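Local coordinates for molybdopterin synthase catalytic subunit (Homo sapiens, PDB 5MPO), which catalyses, as the large subunit of molybdopterin synthase, the transfer of two sulfur atoms from the thiocarboxylated small subunit to precursor Z, forming the dithiolene of molybdopterin, at residues L42-T53 with S106-A117; K17-T25 with E75-R86. All blocks are in the same frame, centred on the assembly; numbering follows the deposited sequence.

Contact 1 of 2, residues L42-T53 with S106-A117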
loop_
_atom_site.group_PDB
_atom_site.type_symbol
_atom_site.label_atom_id
_atom_site.label_comp_id
_atom_site.label_asym_id
_atom_site.label_seq_id
_atom_site.Cartn_x
_atom_site.Cartn_y
_atom_site.Cartn_z
ATOM N N LEU C 42 6.675 12.778 -12.220
ATOM C CA LEU C 42 6.033 13.751 -11.341
ATOM C C LEU C 42 5.608 13.160 -9.999
ATOM O O LEU C 42 5.099 13.892 -9.184
ATOM C CB LEU C 42 4.802 14.337 -12.010
ATOM C CG LEU C 42 5.090 15.034 -13.351
ATOM C CD1 LEU C 42 3.838 15.028 -14.227
ATOM C CD2 LEU C 42 5.636 16.452 -13.155
ATOM N N CYS C 43 5.812 11.855 -9.780
ATOM C CA CYS C 43 5.295 11.159 -8.617
ATOM C C CYS C 43 6.404 10.630 -7.756
ATOM O O CYS C 43 7.358 10.020 -8.261
ATOM C CB CYS C 43 4.372 10.007 -9.043
ATOM S SG CYS C 43 2.794 10.694 -9.589
ATOM N N GLY C 44 6.254 10.892 -6.458
ATOM C CA GLY C 44 7.127 10.418 -5.403
ATOM C C GLY C 44 6.628 9.204 -4.646
ATOM O O GLY C 44 7.407 8.566 -3.943
ATOM N N ALA C 45 5.347 8.866 -4.779
ATOM C CA ALA C 45 4.755 7.772 -3.975
ATOM C C ALA C 45 3.868 6.832 -4.816
ATOM O O ALA C 45 3.043 7.283 -5.596
ATOM C CB ALA C 45 3.954 8.347 -2.816
ATOM N N ILE C 46 4.061 5.537 -4.626
ATOM C CA ILE C 46 3.222 4.508 -5.184
ATOM C C ILE C 46 2.794 3.659 -4.023
ATOM O O ILE C 46 3.683 3.150 -3.314
ATOM C CB ILE C 46 4.015 3.637 -6.162
ATOM C CG1 ILE C 46 4.499 4.510 -7.318
ATOM C CG2 ILE C 46 3.178 2.478 -6.679
ATOM C CD1 ILE C 46 5.331 3.763 -8.333
ATOM N N SER C 47 1.474 3.549 -3.782
ATOM C CA SER C 47 0.989 2.536 -2.841
ATOM C C SER C 47 0.459 1.412 -3.666
ATOM O O SER C 47 -0.057 1.651 -4.738
ATOM C CB SER C 47 -0.070 3.067 -1.863
ATOM O OG SER C 47 0.501 4.141 -1.120
ATOM N N LEU C 48 0.589 0.194 -3.166
ATOM C CA LEU C 48 0.017 -0.991 -3.807
ATOM C C LEU C 48 -0.681 -1.877 -2.806
ATOM O O LEU C 48 -0.304 -1.917 -1.635
ATOM C CB LEU C 48 1.074 -1.834 -4.518
ATOM C CG LEU C 48 1.787 -1.173 -5.688
ATOM C CD1 LEU C 48 3.166 -0.766 -5.256
ATOM C CD2 LEU C 48 1.916 -2.115 -6.852
ATOM N N PHE C 49 -1.751 -2.532 -3.275
ATOM C CA PHE C 49 -2.431 -3.557 -2.499
ATOM C C PHE C 49 -2.446 -4.826 -3.335
ATOM O O PHE C 49 -2.741 -4.783 -4.524
ATOM C CB PHE C 49 -3.874 -3.187 -2.072
ATOM C CG PHE C 49 -4.557 -4.333 -1.360
ATOM C CD1 PHE C 49 -4.235 -4.640 -0.031
ATOM C CD2 PHE C 49 -5.422 -5.195 -2.049
ATOM C CE1 PHE C 49 -4.817 -5.756 0.603
ATOM C CE2 PHE C 49 -6.019 -6.307 -1.428
ATOM C CZ PHE C 49 -5.704 -6.595 -0.102
ATOM N N VAL C 50 -2.135 -5.949 -2.715
ATOM C CA VAL C 50 -2.070 -7.220 -3.425
ATOM C C VAL C 50 -2.855 -8.184 -2.594
ATOM O O VAL C 50 -2.574 -8.323 -1.393
ATOM C CB VAL C 50 -0.646 -7.715 -3.574
ATOM C CG1 VAL C 50 -0.606 -9.072 -4.270
ATOM C CG2 VAL C 50 0.195 -6.675 -4.295
ATOM N N GLY C 51 -3.871 -8.785 -3.228
ATOM C CA GLY C 51 -4.783 -9.727 -2.593
ATOM C C GLY C 51 -4.339 -11.100 -3.067
ATOM O O GLY C 51 -4.179 -11.330 -4.259
ATOM N N THR C 52 -4.161 -12.001 -2.118
ATOM C CA THR C 52 -3.602 -13.327 -2.336
ATOM C C THR C 52 -4.506 -14.373 -1.722
ATOM O O THR C 52 -5.153 -14.124 -0.719
ATOM C CB THR C 52 -2.205 -13.475 -1.691
ATOM O OG1 THR C 52 -2.210 -12.924 -0.365
ATOM C CG2 THR C 52 -1.166 -12.782 -2.519
ATOM N N THR C 53 -4.524 -15.558 -2.330
ATOM C CA THR C 53 -5.306 -16.668 -1.822
ATOM C C THR C 53 -4.644 -17.236 -0.538
ATOM O O THR C 53 -3.483 -17.646 -0.557
ATOM C CB THR C 53 -5.445 -17.791 -2.870
ATOM O OG1 THR C 53 -6.115 -17.305 -4.041
ATOM C CG2 THR C 53 -6.234 -18.969 -2.272
ATOM N N SER C 106 -1.324 -18.404 -2.398
ATOM C CA SER C 106 -0.192 -17.494 -2.515
ATOM C C SER C 106 -0.033 -16.754 -3.833
ATOM O O SER C 106 0.906 -15.994 -3.971
ATOM C CB SER C 106 1.116 -18.183 -2.114
ATOM O OG SER C 106 1.071 -18.371 -0.712
ATOM N N GLU C 107 -0.934 -16.931 -4.790
ATOM C CA GLU C 107 -0.892 -16.130 -6.026
ATOM C C GLU C 107 -1.944 -15.060 -5.899
ATOM O O GLU C 107 -2.901 -15.173 -5.093
ATOM C CB GLU C 107 -1.100 -16.992 -7.250
ATOM C CG GLU C 107 0.001 -18.030 -7.427
ATOM C CD GLU C 107 -0.202 -18.891 -8.660
ATOM O OE1 GLU C 107 -1.034 -18.584 -9.538
ATOM O OE2 GLU C 107 0.444 -19.928 -8.739
ATOM N N ALA C 108 -1.729 -13.992 -6.648
ATOM C CA ALA C 108 -2.512 -12.772 -6.490
ATOM C C ALA C 108 -3.802 -12.847 -7.244
ATOM O O ALA C 108 -3.796 -13.176 -8.436
ATOM C CB ALA C 108 -1.695 -11.551 -6.973
ATOM N N SER C 109 -4.896 -12.513 -6.566
ATOM C CA SER C 109 -6.205 -12.277 -7.210
ATOM C C SER C 109 -6.460 -10.799 -7.659
ATOM O O SER C 109 -7.303 -10.540 -8.522
ATOM C CB SER C 109 -7.328 -12.695 -6.261
ATOM O OG SER C 109 -7.403 -11.877 -5.106
ATOM N N ILE C 110 -5.791 -9.853 -7.017
ATOM C CA ILE C 110 -6.005 -8.432 -7.259
ATOM C C ILE C 110 -4.700 -7.692 -7.000
ATOM O O ILE C 110 -3.945 -8.054 -6.102
ATOM C CB ILE C 110 -7.198 -7.832 -6.425
ATOM C CG1 ILE C 110 -7.330 -6.354 -6.692
ATOM C CG2 ILE C 110 -7.029 -8.000 -4.947
ATOM C CD1 ILE C 110 -8.713 -5.791 -6.551
ATOM N N ILE C 111 -4.437 -6.670 -7.801
ATOM C CA ILE C 111 -3.338 -5.777 -7.527
ATOM C C ILE C 111 -3.905 -4.454 -7.917
ATOM O O ILE C 111 -4.380 -4.260 -9.048
ATOM C CB ILE C 111 -2.071 -6.095 -8.346
ATOM C CG1 ILE C 111 -1.469 -7.441 -7.975
ATOM C CG2 ILE C 111 -0.972 -5.066 -8.172
ATOM C CD1 ILE C 111 -0.333 -7.825 -8.922
ATOM N N ILE C 112 -3.848 -3.543 -6.954
ATOM C CA ILE C 112 -4.194 -2.136 -7.114
ATOM C C ILE C 112 -2.954 -1.315 -6.810
ATOM O O ILE C 112 -2.236 -1.571 -5.821
ATOM C CB ILE C 112 -5.302 -1.737 -6.143
ATOM C CG1 ILE C 112 -6.583 -2.521 -6.441
ATOM C CG2 ILE C 112 -5.603 -0.265 -6.298
ATOM C CD1 ILE C 112 -7.611 -2.539 -5.329
ATOM N N ALA C 113 -2.704 -0.347 -7.663
ATOM C CA ALA C 113 -1.627 0.573 -7.485
ATOM C C ALA C 113 -2.099 2.013 -7.793
ATOM O O ALA C 113 -2.850 2.221 -8.734
ATOM C CB ALA C 113 -0.484 0.175 -8.401
ATOM N N VAL C 114 -1.605 2.983 -7.018
ATOM C CA VAL C 114 -1.841 4.409 -7.235
ATOM C C VAL C 114 -0.566 5.174 -7.054
ATOM O O VAL C 114 0.128 4.936 -6.067
ATOM C CB VAL C 114 -2.876 4.988 -6.219
ATOM C CG1 VAL C 114 -3.142 6.461 -6.526
ATOM C CG2 VAL C 114 -4.182 4.208 -6.295
ATOM N N SER C 115 -0.276 6.098 -7.976
ATOM C CA SER C 115 0.873 7.046 -7.837
ATOM C C SER C 115 0.403 8.464 -7.610
ATOM O O SER C 115 -0.591 8.877 -8.158
ATOM C CB SER C 115 1.783 7.042 -9.085
ATOM O OG SER C 115 1.040 7.353 -10.274
ATOM N N SER C 116 1.129 9.223 -6.820
ATOM C CA SER C 116 0.840 10.661 -6.643
ATOM C C SER C 116 2.127 11.385 -6.211
ATOM O O SER C 116 3.126 10.757 -5.905
ATOM C CB SER C 116 -0.230 10.874 -5.569
ATOM O OG SER C 116 0.196 10.263 -4.363
ATOM N N ALA C 117 2.059 12.703 -6.154
ATOM C CA ALA C 117 3.200 13.535 -5.747
ATOM C C ALA C 117 3.610 13.277 -4.292
ATOM O O ALA C 117 4.841 13.082 -4.035
ATOM C CB ALA C 117 2.938 15.033 -6.041
#

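Contact 2 of 2, residues K17-T25 with E75-R86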
loop_
_atom_site.group_PDB
_atom_site.type_symbol
_atom_site.label_atom_id
_atom_site.label_comp_id
_atom_site.label_asym_id
_atom_site.label_seq_id
_atom_site.Cartn_x
_atom_site.Cartn_y
_atom_site.Cartn_z
ATOM N N LYS C 17 -0.293 12.382 -19.754
ATOM C CA LYS C 17 -1.722 12.149 -19.519
ATOM C C LYS C 17 -1.844 11.242 -18.274
ATOM O O LYS C 17 -1.061 10.302 -18.090
ATOM C CB LYS C 17 -2.432 11.513 -20.742
ATOM N N SER C 18 -2.812 11.567 -17.422
ATOM C CA SER C 18 -3.260 10.668 -16.359
ATOM C C SER C 18 -3.909 9.435 -16.928
ATOM O O SER C 18 -4.714 9.551 -17.852
ATOM C CB SER C 18 -4.272 11.372 -15.488
ATOM O OG SER C 18 -3.578 12.228 -14.639
ATOM N N LYS C 19 -3.629 8.287 -16.320
ATOM C CA LYS C 19 -4.117 6.988 -16.811
ATOM C C LYS C 19 -4.880 6.256 -15.728
ATOM O O LYS C 19 -4.475 6.294 -14.543
ATOM C CB LYS C 19 -2.993 6.072 -17.245
ATOM C CG LYS C 19 -2.008 6.694 -18.203
ATOM C CD LYS C 19 -0.898 5.722 -18.608
ATOM C CE LYS C 19 0.205 5.651 -17.548
ATOM N NZ LYS C 19 1.133 4.498 -17.701
ATOM N N ASP C 20 -5.982 5.614 -16.143
ATOM C CA ASP C 20 -6.723 4.655 -15.361
ATOM C C ASP C 20 -6.556 3.336 -16.145
ATOM O O ASP C 20 -7.147 3.190 -17.168
ATOM C CB ASP C 20 -8.203 5.032 -15.319
ATOM C CG ASP C 20 -8.512 6.243 -14.433
ATOM O OD1 ASP C 20 -7.824 6.517 -13.436
ATOM O OD2 ASP C 20 -9.498 6.935 -14.688
ATOM N N VAL C 21 -5.756 2.394 -15.671
ATOM C CA VAL C 21 -5.484 1.136 -16.376
ATOM C C VAL C 21 -6.222 0.028 -15.627
ATOM O O VAL C 21 -5.925 -0.270 -14.464
ATOM C CB VAL C 21 -3.981 0.826 -16.352
ATOM C CG1 VAL C 21 -3.654 -0.455 -17.110
ATOM C CG2 VAL C 21 -3.187 2.014 -16.901
ATOM N N ILE C 22 -7.198 -0.568 -16.298
ATOM C CA ILE C 22 -8.105 -1.508 -15.704
ATOM C C ILE C 22 -8.108 -2.775 -16.530
ATOM O O ILE C 22 -8.382 -2.740 -17.727
ATOM C CB ILE C 22 -9.531 -0.945 -15.699
ATOM C CG1 ILE C 22 -9.533 0.382 -14.952
ATOM C CG2 ILE C 22 -10.488 -1.950 -15.021
ATOM C CD1 ILE C 22 -10.824 1.120 -14.984
ATOM N N ASN C 23 -7.869 -3.895 -15.871
ATOM C CA ASN C 23 -7.787 -5.137 -16.531
ATOM C C ASN C 23 -8.288 -6.289 -15.705
ATOM O O ASN C 23 -7.793 -6.541 -14.597
ATOM C CB ASN C 23 -6.345 -5.401 -16.899
ATOM C CG ASN C 23 -6.204 -6.576 -17.834
ATOM O OD1 ASN C 23 -7.176 -7.077 -18.330
ATOM N ND2 ASN C 23 -4.989 -7.009 -18.064
ATOM N N PHE C 24 -9.264 -6.994 -16.275
ATOM C CA PHE C 24 -9.674 -8.314 -15.807
ATOM C C PHE C 24 -9.104 -9.394 -16.693
ATOM O O PHE C 24 -9.099 -9.252 -17.911
ATOM C CB PHE C 24 -11.172 -8.360 -15.778
ATOM C CG PHE C 24 -11.751 -7.486 -14.719
ATOM C CD1 PHE C 24 -11.851 -6.127 -14.917
ATOM C CD2 PHE C 24 -12.150 -8.020 -13.502
ATOM C CE1 PHE C 24 -12.393 -5.305 -13.940
ATOM C CE2 PHE C 24 -12.692 -7.223 -12.511
ATOM C CZ PHE C 24 -12.799 -5.859 -12.721
ATOM N N THR C 25 -8.577 -10.467 -16.109
ATOM C CA THR C 25 -7.725 -11.378 -16.894
ATOM C C THR C 25 -7.540 -12.713 -16.211
ATOM O O THR C 25 -7.620 -12.798 -14.988
ATOM C CB THR C 25 -6.373 -10.726 -17.134
ATOM O OG1 THR C 25 -5.538 -11.613 -17.847
ATOM C CG2 THR C 25 -5.664 -10.412 -15.818
ATOM N N GLU C 75 -15.900 -3.747 -14.910
ATOM C CA GLU C 75 -15.080 -2.707 -15.518
ATOM C C GLU C 75 -15.614 -1.294 -15.314
ATOM O O GLU C 75 -14.889 -0.399 -14.838
ATOM C CB GLU C 75 -14.884 -2.958 -16.976
ATOM C CG GLU C 75 -13.540 -2.449 -17.453
ATOM C CD GLU C 75 -13.053 -3.211 -18.657
ATOM O OE1 GLU C 75 -12.325 -2.584 -19.472
ATOM O OE2 GLU C 75 -13.414 -4.424 -18.761
ATOM N N ASN C 76 -16.886 -1.098 -15.634
ATOM C CA ASN C 76 -17.467 0.217 -15.490
ATOM C C ASN C 76 -17.398 0.663 -14.016
ATOM O O ASN C 76 -17.147 1.874 -13.738
ATOM C CB ASN C 76 -18.898 0.272 -15.998
ATOM C CG ASN C 76 -19.378 1.707 -16.231
ATOM O OD1 ASN C 76 -18.710 2.480 -16.926
ATOM N ND2 ASN C 76 -20.541 2.076 -15.656
ATOM N N GLU C 77 -17.582 -0.292 -13.098
ATOM C CA GLU C 77 -17.717 0.045 -11.682
ATOM C C GLU C 77 -16.360 0.442 -11.139
ATOM O O GLU C 77 -16.243 1.398 -10.398
ATOM C CB GLU C 77 -18.336 -1.066 -10.829
ATOM C CG GLU C 77 -19.850 -1.185 -10.907
ATOM C CD GLU C 77 -20.663 -0.003 -10.447
ATOM O OE1 GLU C 77 -20.588 0.396 -9.268
ATOM O OE2 GLU C 77 -21.486 0.477 -11.261
ATOM N N VAL C 78 -15.332 -0.228 -11.598
ATOM C CA VAL C 78 -13.985 0.215 -11.334
ATOM C C VAL C 78 -13.686 1.600 -11.976
ATOM O O VAL C 78 -13.064 2.425 -11.320
ATOM C CB VAL C 78 -12.970 -0.822 -11.768
ATOM C CG1 VAL C 78 -11.534 -0.302 -11.576
ATOM C CG2 VAL C 78 -13.172 -2.128 -10.982
ATOM N N ARG C 79 -14.180 1.889 -13.178
ATOM C CA ARG C 79 -14.005 3.223 -13.741
ATOM C C ARG C 79 -14.643 4.258 -12.841
ATOM O O ARG C 79 -14.166 5.372 -12.754
ATOM C CB ARG C 79 -14.553 3.369 -15.201
ATOM C CG ARG C 79 -13.702 2.629 -16.247
ATOM C CD ARG C 79 -14.060 2.841 -17.731
ATOM N NE ARG C 79 -15.439 2.395 -18.016
ATOM C CZ ARG C 79 -15.818 1.240 -18.602
ATOM N NH1 ARG C 79 -14.934 0.339 -19.042
ATOM N NH2 ARG C 79 -17.121 0.974 -18.743
ATOM N N LYS C 80 -15.769 3.933 -12.238
ATOM C CA LYS C 80 -16.373 4.863 -11.322
ATOM C C LYS C 80 -15.496 5.069 -10.072
ATOM O O LYS C 80 -15.333 6.190 -9.576
ATOM C CB LYS C 80 -17.740 4.387 -10.863
ATOM C CG LYS C 80 -18.840 4.703 -11.842
ATOM C CD LYS C 80 -20.095 4.115 -11.285
ATOM C CE LYS C 80 -21.083 3.860 -12.402
ATOM N NZ LYS C 80 -22.162 2.996 -11.815
ATOM N N ILE C 81 -14.957 3.982 -9.557
ATOM C CA ILE C 81 -14.015 4.127 -8.468
ATOM C C ILE C 81 -12.821 5.038 -8.823
ATOM O O ILE C 81 -12.401 5.907 -7.998
ATOM C CB ILE C 81 -13.578 2.750 -8.000
ATOM C CG1 ILE C 81 -14.732 2.122 -7.229
ATOM C CG2 ILE C 81 -12.272 2.807 -7.186
ATOM C CD1 ILE C 81 -14.459 0.650 -7.013
ATOM N N CYS C 82 -12.268 4.846 -10.020
ATOM C CA CYS C 82 -11.169 5.725 -10.501
ATOM C C CYS C 82 -11.540 7.207 -10.474
ATOM O O CYS C 82 -10.805 8.085 -9.982
ATOM C CB CYS C 82 -10.697 5.302 -11.871
ATOM S SG CYS C 82 -9.803 3.719 -11.751
ATOM N N SER C 83 -12.734 7.451 -10.938
ATOM C CA SER C 83 -13.217 8.781 -11.150
ATOM C C SER C 83 -13.530 9.437 -9.788
ATOM O O SER C 83 -13.267 10.595 -9.539
ATOM C CB SER C 83 -14.431 8.649 -12.100
ATOM O OG SER C 83 -15.116 9.856 -12.222
ATOM N N ASP C 84 -14.093 8.678 -8.874
ATOM C CA ASP C 84 -14.357 9.205 -7.564
ATOM C C ASP C 84 -13.061 9.483 -6.801
ATOM O O ASP C 84 -12.940 10.487 -6.122
ATOM C CB ASP C 84 -15.239 8.222 -6.835
ATOM C CG ASP C 84 -16.714 8.243 -7.393
ATOM O OD1 ASP C 84 -17.157 9.236 -8.046
ATOM O OD2 ASP C 84 -17.434 7.280 -7.147
ATOM N N ILE C 85 -12.100 8.597 -6.925
ATOM C CA ILE C 85 -10.806 8.815 -6.360
ATOM C C ILE C 85 -10.228 10.134 -6.847
ATOM O O ILE C 85 -9.770 10.919 -6.039
ATOM C CB ILE C 85 -9.832 7.680 -6.680
ATOM C CG1 ILE C 85 -10.129 6.476 -5.775
ATOM C CG2 ILE C 85 -8.400 8.125 -6.487
ATOM C CD1 ILE C 85 -9.350 5.245 -6.141
ATOM N N ARG C 86 -10.303 10.401 -8.136
ATOM C CA ARG C 86 -9.761 11.667 -8.656
ATOM C C ARG C 86 -10.598 12.911 -8.257
ATOM O O ARG C 86 -10.143 14.024 -8.402
ATOM C CB ARG C 86 -9.631 11.604 -10.168
ATOM C CG ARG C 86 -8.626 10.603 -10.642
ATOM C CD ARG C 86 -8.688 10.444 -12.157
ATOM N NE ARG C 86 -7.832 9.330 -12.613
ATOM C CZ ARG C 86 -6.503 9.334 -12.657
ATOM N NH1 ARG C 86 -5.811 10.392 -12.318
ATOM N NH2 ARG C 86 -5.848 8.260 -13.080
#

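Contact 1 of 2, residues L42-T53 with S106-A117
Phe49 and Ile112 exchange a reciprocal pair of backbone hydrogen bonds, Phe49 N to Ile112 O at 2.8 Å and Ile112 N to Phe49 O, the latter nearly straight. Ser47 with Val114 and Ala45 with Ser116 repeat this two-bond pairing, and the strand axes run 172° apart, so the ladder is regular and antiparallel. Both ends depart from it. Ser109 and Ile110 together face Gly51 in a classic beta bulge, where Gly51 O accepts from Ser109 N at 2.7 Å; Gly44 and Ala45 together face Ser116 in a second, with a weak bond from Gly44 N. Beyond the first bulge, Ser106 N meets Thr53 O on a lone pair at 2.9 Å, the N-H pointing straight at it (179°).

Side chains sort onto two faces. On one, Leu48 lays CD2 against Ala113 CB at 3.7 Å, and Val50 lies beside Ile111, both pointing the same way. With its CG1 set anti to the backbone N (chi1 178°), Val50 also reaches Ala108 CB at 3.8 Å. Val34 and Val38 of helix 31-38 pack on this layer. On the other face, Phe49 crosses Ile110 at about a right angle and takes its CG2 at the ring edge, 4.0 Å from CE2; helix 119-136 covers Ile110 and Val114 there. The same Ile110 CG2 lies 3.7 Å from Gly51 CA.

Residues 46-50 also pair antiparallel with a strand of the second subunit, carrying the sheet across the dimer interface. The inward backbone groups are thus satisfied by this ladder, the outward ones by strand 91-99 and the second subunit. Leu48, Val50, Ile111, Ile110 and Val114 give the faces hydrocarbon, with Ser47 OG, bonded to Ser122 OG of helix 119-136, a polar exception.

Contact 2 of 2, residues K17-T25 with E75-R86
Asp20 and Arg86 meet because each turns its CG anti to its own carbonyl carbon (chi1 -73° and -66°), after which the arginine runs extended from CG to NE and approaches the carboxylate from the opposite direction. Its guanidinium grips side-on, NE at 2.9 Å and NH2 at 2.7 Å, both on Asp20 OD1, which lies at the edge of the guanidinium and in its plane. The carboxylate is turned 44° from that plane: NE comes in on the syn side, NH2 from above, both over one face. Arg86 NH1 is hydrogen-bonded to Lys92 O, fixing the far corner of the group. An alanine here would be likely to leave the Asp20 carboxylate without its paired charge and Lys92 O without this donor.

Cys82 CB closes against the same carboxylate, 3.5 Å from Asp20 OD2. Next along this face of the strand, Ile22 slides past Val78 in the opposite direction; its CD1 lies 3.8 Å from Val78 CG1. The Ile22 side chain crosses that of Arg79 at about a right angle, CD1 touching Arg79 CG at 3.5 Å. The CG2 branch of Ile22 rests on Glu75 CG at 3.9 Å. Phe24 takes Val78 CG2 at its ring edge, 4.1 Å from CZ, so Val78 splits its methyls between two alternate strand residues, CG1 to Ile22 and CG2 to Phe24.

Asp20, Ile22 and Phe24 all face the helix, as alternate residues of one strand should. Strand 20-25 borders the mixed sheet within this chain, and the axis of the segment 75-86 passes 9.2 Å from that of the strand, running roughly antiparallel to it: the helix-on-sheet packing of an alpha/beta layer in this MoaE-family subunit.

In the fold
Contacts 1 and 2 share one mixed sheet, ordered 20-25, 91-99, 108-116, 45-52; their centres lie about 14 Å apart and the contacts do not touch. Contact 1 joins two adjacent strands within it and is largely buried; contact 2 sets the strand at the other border under helix 73-88 and lies at the surface. Strand 91-99 bridges them, pairing with 108-116 on one side and with 20-25 on the other. The chemistry follows the place: main-chain hydrogen bonds dominate the interior ladder, which buries 901 Å², whereas side chains dominate the outer contact, with 483 Å² buried and a salt bridge at one end of an apolar patch.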